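Protein scribble homolog (Homo sapiens, PDB 6EEY) probably acts as a cell-polarity scaffold whose PDZ domains bind C-terminal peptide ligands, including those of alpha1D-adrenergic receptors. Local coordinates at residues 38-43 with 61-66. The protein carries 1 engineered substitution. Sequence-based numbering, arbitrary orientation.
Sequences EGIFIS and LRLLEV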
loop_
_atom_site.group_PDB
_atom_site.type_symbol
_atom_site.label_atom_id
_atom_site.label_comp_id
_atom_site.label_asym_id
_atom_site.label_seq_id
_atom_site.Cartn_x
_atom_site.Cartn_y
_atom_site.Cartn_z
ATOM N N GLU A 38 7.494 -8.039 -8.606
ATOM C CA GLU A 38 7.595 -6.608 -8.351
ATOM C C GLU A 38 6.386 -6.043 -7.612
ATOM O O GLU A 38 6.163 -4.828 -7.624
ATOM C CB GLU A 38 7.845 -5.870 -9.663
ATOM C CG GLU A 38 9.158 -6.262 -10.320
ATOM C CD GLU A 38 9.485 -5.452 -11.547
ATOM O OE1 GLU A 38 8.540 -5.004 -12.231
ATOM O OE2 GLU A 38 10.695 -5.249 -11.808
ATOM N N GLY A 39 5.632 -6.892 -6.941
ATOM C CA GLY A 39 4.510 -6.422 -6.160
ATOM C C GLY A 39 4.932 -5.560 -4.988
ATOM O O GLY A 39 6.076 -5.591 -4.524
ATOM N N ILE A 40 3.983 -4.768 -4.531
ATOM C CA ILE A 40 4.136 -3.937 -3.350
ATOM C C ILE A 40 3.443 -4.652 -2.205
ATOM O O ILE A 40 2.306 -5.115 -2.361
ATOM C CB ILE A 40 3.498 -2.561 -3.567
ATOM C CG1 ILE A 40 4.162 -1.828 -4.727
ATOM C CG2 ILE A 40 3.561 -1.746 -2.288
ATOM C CD1 ILE A 40 5.608 -1.640 -4.563
ATOM N N PHE A 41 4.108 -4.731 -1.059
ATOM C CA PHE A 41 3.593 -5.413 0.110
ATOM C C PHE A 41 3.684 -4.522 1.328
ATOM O O PHE A 41 4.576 -3.687 1.437
ATOM C CB PHE A 41 4.378 -6.696 0.393
ATOM C CG PHE A 41 4.278 -7.695 -0.709
ATOM C CD1 PHE A 41 5.127 -7.633 -1.794
ATOM C CD2 PHE A 41 3.314 -8.671 -0.678
ATOM C CE1 PHE A 41 5.025 -8.552 -2.832
ATOM C CE2 PHE A 41 3.201 -9.590 -1.719
ATOM C CZ PHE A 41 4.064 -9.516 -2.799
ATOM N N ILE A 42 2.760 -4.716 2.247
ATOM C CA ILE A 42 2.798 -3.991 3.510
ATOM C C ILE A 42 3.892 -4.581 4.380
ATOM O O ILE A 42 3.886 -5.785 4.658
ATOM C CB ILE A 42 1.443 -4.065 4.232
ATOM C CG1 ILE A 42 0.348 -3.500 3.334
ATOM C CG2 ILE A 42 1.523 -3.346 5.568
ATOM C CD1 ILE A 42 -1.004 -3.392 4.015
ATOM N N SER A 43 4.818 -3.732 4.836
ATOM C CA SER A 43 5.916 -4.193 5.667
ATOM C C SER A 43 5.795 -3.774 7.122
ATOM O O SER A 43 6.450 -4.387 7.973
ATOM C CB SER A 43 7.252 -3.701 5.106
ATOM O OG SER A 43 7.206 -2.303 5.033
ATOM N N LEU A 61 0.320 -8.229 3.426
ATOM C CA LEU A 61 -0.672 -8.064 2.383
ATOM C C LEU A 61 -0.047 -7.445 1.144
ATOM O O LEU A 61 0.803 -6.553 1.226
ATOM C CB LEU A 61 -1.811 -7.161 2.843
ATOM C CG LEU A 61 -2.665 -7.733 3.963
ATOM C CD1 LEU A 61 -3.748 -6.755 4.321
ATOM C CD2 LEU A 61 -3.269 -9.072 3.609
ATOM N N ARG A 62 -0.473 -7.935 -0.009
ATOM C CA ARG A 62 -0.148 -7.341 -1.294
ATOM C C ARG A 62 -1.048 -6.135 -1.507
ATOM O O ARG A 62 -2.263 -6.222 -1.311
ATOM C CB ARG A 62 -0.398 -8.397 -2.373
ATOM C CG ARG A 62 -0.314 -7.944 -3.821
ATOM C CD ARG A 62 1.098 -7.935 -4.280
ATOM N NE ARG A 62 1.232 -7.578 -5.691
ATOM C CZ ARG A 62 1.383 -8.429 -6.700
ATOM N NH1 ARG A 62 1.389 -9.742 -6.503
ATOM N NH2 ARG A 62 1.542 -7.947 -7.922
ATOM N N LEU A 63 -0.460 -5.006 -1.871
ATOM C CA LEU A 63 -1.184 -3.761 -2.073
ATOM C C LEU A 63 -1.163 -3.452 -3.562
ATOM O O LEU A 63 -0.095 -3.186 -4.127
ATOM C CB LEU A 63 -0.488 -2.670 -1.281
ATOM C CG LEU A 63 -1.124 -1.304 -1.379
ATOM C CD1 LEU A 63 -2.547 -1.287 -0.863
ATOM C CD2 LEU A 63 -0.281 -0.310 -0.598
ATOM N N LEU A 64 -2.330 -3.514 -4.200
ATOM C CA LEU A 64 -2.445 -3.341 -5.641
ATOM C C LEU A 64 -2.823 -1.930 -6.057
ATOM O O LEU A 64 -2.371 -1.462 -7.111
ATOM C CB LEU A 64 -3.481 -4.298 -6.220
ATOM C CG LEU A 64 -3.124 -5.780 -6.145
ATOM C CD1 LEU A 64 -4.295 -6.643 -6.539
ATOM C CD2 LEU A 64 -1.941 -6.103 -7.044
ATOM N N GLU A 65 -3.647 -1.250 -5.275
ATOM C CA GLU A 65 -4.122 0.069 -5.621
ATOM C C GLU A 65 -4.310 0.857 -4.343
ATOM O O GLU A 65 -4.620 0.293 -3.289
ATOM C CB GLU A 65 -5.480 0.066 -6.331
ATOM C CG GLU A 65 -5.482 -0.688 -7.627
ATOM C CD GLU A 65 -6.789 -0.596 -8.394
ATOM O OE1 GLU A 65 -6.799 -1.041 -9.558
ATOM O OE2 GLU A 65 -7.789 -0.086 -7.867
ATOM N N VAL A 66 -4.160 2.162 -4.464
ATOM C CA VAL A 66 -4.503 3.108 -3.411
ATOM C C VAL A 66 -5.392 4.145 -4.065
ATOM O O VAL A 66 -5.037 4.693 -5.109
ATOM C CB VAL A 66 -3.244 3.771 -2.829
ATOM C CG1 VAL A 66 -3.600 4.824 -1.793
ATOM C CG2 VAL A 66 -2.345 2.736 -2.192
HETATM O O HOH W 1 1.393 -4.763 -5.848
#
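I40 O accepts the shortest direct bond between 38-43 and 61-66: L63 N lies 2.8 Å from it, with an almost linear N-H...O angle of 176°. R62 CA adds a weaker C-H...O contact to I40 O. On the far side of F41, I42 N donates to L61 O at 2.9 Å, and F41 CA also approaches that oxygen at 3.2 Å. On the other side of the I40-L63 pair, I40 N and L63 O are too far apart to bond directly, and a water bridges them: it accepts from I40 N and from R62 NE (2.8 Å), the latter in the guanidinium plane, and donates to L63 O.

F41 and R62 form the non-hydrogen-bonded pair, their CA atoms 4.4 Å apart. R62 CG lies anti to the backbone N (chi1 172°), and the bend at chi2 (83°) brings CD over one face of the F41 ring, 4.0 Å from the centroid, a CH-pi contact. R62 NE lies 3.5 Å from G39 CA, which covers one face of the guanidinium.

I42 CD1 meets L61 CB, while I40 and L63 lie on the sheet face opposite F41 and R62. I21 of strand 19-23 touches I40, and V92 and V94 touch L63. The pairing thus joins strand 40-45 to strand 62-66 in the antiparallel sheet of a PDZ domain.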